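Local atomic coordinates of glutamine cyclotransferase (Xanthomonas campestris, PDB entry 3MBR), a protein that probably catalyses the cyclisation of amino-terminal glutamine to pyroglutamate in peptides, and binds a calcium ion. Residues Phe66-Arg74 with Gly107-Leu117. The protein carries 1 engineered substitution. Residues are numbered along the deposited sequence; the frame is centred on the assembly and turned at random.
Engineered in segment 66-74: Ala68 (natural residue Glu).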
loop_
_atom_site.group_PDB
_atom_site.type_symbol
_atom_site.label_atom_id
_atom_site.label_comp_id
_atom_site.label_asym_id
_atom_site.label_seq_id
_atom_site.Cartn_x
_atom_site.Cartn_y
_atom_site.Cartn_z
ATOM N N PHE A 66 7.269 -8.894 -11.828
ATOM C CA PHE A 66 7.241 -8.899 -10.326
ATOM C C PHE A 66 6.125 -7.934 -10.017
ATOM O O PHE A 66 6.194 -6.744 -10.430
ATOM C CB PHE A 66 8.645 -8.258 -9.995
ATOM C CG PHE A 66 8.955 -7.914 -8.546
ATOM C CD1 PHE A 66 10.178 -8.354 -7.978
ATOM C CD2 PHE A 66 8.145 -7.078 -7.810
ATOM C CE1 PHE A 66 10.473 -8.047 -6.664
ATOM C CE2 PHE A 66 8.458 -6.782 -6.446
ATOM C CZ PHE A 66 9.603 -7.282 -5.910
ATOM N N GLY A 67 5.074 -8.406 -9.370
ATOM C CA GLY A 67 3.978 -7.548 -8.975
ATOM C C GLY A 67 4.374 -6.551 -7.900
ATOM O O GLY A 67 5.224 -6.782 -7.006
ATOM N N ALA A 68 3.756 -5.413 -7.952
ATOM C CA ALA A 68 3.967 -4.352 -6.993
ATOM C C ALA A 68 2.613 -4.007 -6.350
ATOM O O ALA A 68 1.753 -4.922 -6.086
ATOM C CB ALA A 68 4.687 -3.171 -7.622
ATOM N N GLY A 69 2.343 -2.705 -6.122
ATOM C CA GLY A 69 1.108 -2.324 -5.416
ATOM C C GLY A 69 -0.205 -2.682 -6.090
ATOM O O GLY A 69 -0.263 -2.872 -7.341
ATOM N N ILE A 70 -1.286 -2.693 -5.311
ATOM C CA ILE A 70 -2.615 -3.138 -5.762
ATOM C C ILE A 70 -3.687 -2.244 -5.165
ATOM O O ILE A 70 -3.518 -1.709 -4.074
ATOM C CB ILE A 70 -2.882 -4.600 -5.382
ATOM C CG1 ILE A 70 -2.624 -4.800 -3.864
ATOM C CG2 ILE A 70 -2.005 -5.578 -6.275
ATOM C CD1 ILE A 70 -3.239 -6.144 -3.390
ATOM N N VAL A 71 -4.837 -2.195 -5.858
ATOM C CA VAL A 71 -5.996 -1.487 -5.354
ATOM C C VAL A 71 -7.255 -2.102 -5.903
ATOM O O VAL A 71 -7.206 -2.691 -6.995
ATOM C CB VAL A 71 -5.894 0.024 -5.800
ATOM C CG1 VAL A 71 -5.928 0.127 -7.348
ATOM C CG2 VAL A 71 -6.898 0.896 -5.164
ATOM N N ALA A 72 -8.368 -2.010 -5.223
ATOM C CA ALA A 72 -9.646 -2.415 -5.804
ATOM C C ALA A 72 -10.350 -1.214 -6.422
ATOM O O ALA A 72 -10.302 -0.085 -5.822
ATOM C CB ALA A 72 -10.542 -2.955 -4.647
ATOM N N TRP A 73 -11.044 -1.456 -7.507
ATOM C CA TRP A 73 -11.904 -0.434 -8.143
ATOM C C TRP A 73 -13.110 -1.131 -8.660
ATOM O O TRP A 73 -12.996 -1.917 -9.596
ATOM C CB TRP A 73 -11.181 0.330 -9.269
ATOM C CG TRP A 73 -12.113 1.385 -9.829
ATOM C CD1 TRP A 73 -12.852 1.320 -10.926
ATOM C CD2 TRP A 73 -12.427 2.618 -9.204
ATOM N NE1 TRP A 73 -13.591 2.422 -11.064
ATOM C CE2 TRP A 73 -13.376 3.248 -10.000
ATOM C CE3 TRP A 73 -11.963 3.257 -8.050
ATOM C CZ2 TRP A 73 -13.892 4.518 -9.714
ATOM C CZ3 TRP A 73 -12.500 4.571 -7.736
ATOM C CH2 TRP A 73 -13.468 5.141 -8.565
ATOM N N ARG A 74 -14.297 -0.920 -8.013
ATOM C CA ARG A 74 -15.493 -1.595 -8.449
ATOM C C ARG A 74 -15.277 -3.119 -8.459
ATOM O O ARG A 74 -14.937 -3.686 -7.402
ATOM C CB ARG A 74 -15.987 -1.059 -9.820
ATOM C CG ARG A 74 -16.281 0.434 -9.650
ATOM C CD ARG A 74 -17.092 1.069 -10.743
ATOM N NE ARG A 74 -17.122 2.504 -10.451
ATOM C CZ ARG A 74 -18.113 3.146 -9.825
ATOM N NH1 ARG A 74 -19.211 2.479 -9.422
ATOM N NH2 ARG A 74 -18.008 4.470 -9.620
ATOM N N GLY A 107 6.578 1.184 -10.969
ATOM C CA GLY A 107 5.286 1.124 -10.276
ATOM C C GLY A 107 5.590 0.676 -8.873
ATOM O O GLY A 107 6.211 -0.414 -8.650
ATOM N N TRP A 108 5.242 1.516 -7.909
ATOM C CA TRP A 108 5.439 1.159 -6.508
ATOM C C TRP A 108 4.159 0.836 -5.790
ATOM O O TRP A 108 4.008 -0.309 -5.376
ATOM C CB TRP A 108 6.218 2.294 -5.797
ATOM C CG TRP A 108 7.690 2.359 -6.154
ATOM C CD1 TRP A 108 8.244 2.233 -7.382
ATOM C CD2 TRP A 108 8.736 2.707 -5.282
ATOM N NE1 TRP A 108 9.632 2.432 -7.310
ATOM C CE2 TRP A 108 9.941 2.696 -6.004
ATOM C CE3 TRP A 108 8.787 2.988 -3.932
ATOM C CZ2 TRP A 108 11.188 2.985 -5.415
ATOM C CZ3 TRP A 108 10.059 3.244 -3.326
ATOM C CH2 TRP A 108 11.229 3.289 -4.083
ATOM N N ALA A 109 3.240 1.793 -5.678
ATOM C CA ALA A 109 2.036 1.531 -4.885
ATOM C C ALA A 109 0.813 2.245 -5.487
ATOM O O ALA A 109 0.961 3.200 -6.268
ATOM C CB ALA A 109 2.229 1.845 -3.432
ATOM N N LEU A 110 -0.375 1.784 -5.085
ATOM C CA LEU A 110 -1.632 2.362 -5.571
ATOM C C LEU A 110 -2.593 2.478 -4.440
ATOM O O LEU A 110 -2.556 1.622 -3.556
ATOM C CB LEU A 110 -2.336 1.404 -6.602
ATOM C CG LEU A 110 -1.780 1.327 -7.970
ATOM C CD1 LEU A 110 -2.462 0.205 -8.769
ATOM C CD2 LEU A 110 -1.973 2.708 -8.717
ATOM N N THR A 111 -3.520 3.433 -4.500
ATOM C CA THR A 111 -4.716 3.366 -3.685
ATOM C C THR A 111 -5.807 4.108 -4.466
ATOM O O THR A 111 -5.574 4.450 -5.627
ATOM C CB THR A 111 -4.514 3.909 -2.258
ATOM O OG1 THR A 111 -5.701 3.631 -1.497
ATOM C CG2 THR A 111 -4.246 5.429 -2.210
ATOM N N SER A 112 -6.963 4.364 -3.867
ATOM C CA SER A 112 -8.025 5.111 -4.568
ATOM C C SER A 112 -8.877 5.805 -3.584
ATOM O O SER A 112 -9.020 5.364 -2.413
ATOM C CB SER A 112 -8.806 4.149 -5.396
ATOM O OG SER A 112 -9.617 3.296 -4.596
ATOM N N ASP A 113 -9.486 6.883 -4.045
ATOM C CA ASP A 113 -10.602 7.515 -3.265
ATOM C C ASP A 113 -11.885 7.118 -3.996
ATOM O O ASP A 113 -11.943 6.007 -4.563
ATOM C CB ASP A 113 -10.434 9.023 -3.105
ATOM C CG ASP A 113 -10.474 9.773 -4.389
ATOM O OD1 ASP A 113 -10.745 9.186 -5.471
ATOM O OD2 ASP A 113 -10.192 10.991 -4.351
ATOM N N ASP A 114 -12.941 7.933 -3.925
ATOM C CA ASP A 114 -14.147 7.441 -4.654
ATOM C C ASP A 114 -14.200 7.769 -6.137
ATOM O O ASP A 114 -15.192 7.425 -6.808
ATOM C CB ASP A 114 -15.466 7.831 -3.975
ATOM C CG ASP A 114 -15.543 9.261 -3.684
ATOM O OD1 ASP A 114 -16.523 9.669 -2.966
ATOM O OD2 ASP A 114 -14.654 10.003 -4.188
ATOM N N SER A 115 -13.178 8.413 -6.679
ATOM C CA SER A 115 -13.227 8.822 -8.072
ATOM C C SER A 115 -11.955 8.488 -8.820
ATOM O O SER A 115 -12.004 8.287 -10.036
ATOM C CB SER A 115 -13.385 10.349 -8.156
ATOM O OG SER A 115 -14.624 10.712 -7.562
ATOM N N HIS A 116 -10.808 8.418 -8.120
ATOM C CA HIS A 116 -9.512 8.336 -8.814
ATOM C C HIS A 116 -8.604 7.349 -8.135
ATOM O O HIS A 116 -8.764 7.055 -6.942
ATOM C CB HIS A 116 -8.734 9.645 -8.812
ATOM C CG HIS A 116 -9.407 10.676 -9.638
ATOM N ND1 HIS A 116 -10.360 11.501 -9.094
ATOM C CD2 HIS A 116 -9.390 10.899 -10.973
ATOM C CE1 HIS A 116 -10.838 12.292 -10.059
ATOM N NE2 HIS A 116 -10.280 11.935 -11.212
ATOM N N LEU A 117 -7.622 6.881 -8.902
ATOM C CA LEU A 117 -6.545 6.111 -8.281
ATOM C C LEU A 117 -5.396 7.047 -8.024
ATOM O O LEU A 117 -5.279 8.094 -8.685
ATOM C CB LEU A 117 -6.022 5.017 -9.273
ATOM C CG LEU A 117 -7.079 4.155 -9.917
ATOM C CD1 LEU A 117 -6.342 3.137 -10.767
ATOM C CD2 LEU A 117 -8.035 3.501 -8.939
HETATM O O HOH W 1 -0.477 -0.734 -3.167
HETATM O O HOH W 2 -3.410 -0.188 -1.682
HETATM O O HOH W 3 -9.919 1.161 -3.520
HETATM O O HOH W 4 -16.785 7.579 -9.573
#
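Two adjacent blades of a five-bladed beta-propeller meet where Gly69 and Val71 of one innermost strand lie against Ala109 and Thr111 of the next. Strands 67-73 and 109-112 each begin their own antiparallel sheet and run almost parallel, at 5°, with their axes 4.8 Å apart. A single direct bond across the contact, a weak one from Gly69 N to Trp108 O, closes the start of the pair. The strands then diverge and water takes over: one molecule accepts from both Ile70 N and Leu110 N, while a second lies 2.8 Å from Ile70 O and 2.7 Å from Leu110 O. The side chain of Thr111 leaves the strand on the side away from 67-73 and turns to strand 152-158, where OG1 hydrogen-bonds to Trp157 N; its nearest atom is about 5 Å from the calcium ion, beside Leu155 and Glu156 of the metal site.

Val71 fills the seam between the strands. CG1 meets Leu110 CD1 at 3.7 Å, the side chains crossing at about a right angle, while CG2 presses on the main chain of Thr111. Trp73 CG is anti to its own N (chi1 -178°), and the six-membered ring reaches the turn after the strand, with Asp113 O at its edge, 3.5 Å from CZ3. Ser115 N bonds to Asp113 OD1 from above the carboxylate plane, an Asx turn; His116 N, nearly along the C-O axis, extends it to an Asx motif, and OD2 is hydrogen-bonded to Tyr118 OH. Beside the same ring, Leu117 CD2 sits obliquely, 4.0 Å from Trp73 CE3.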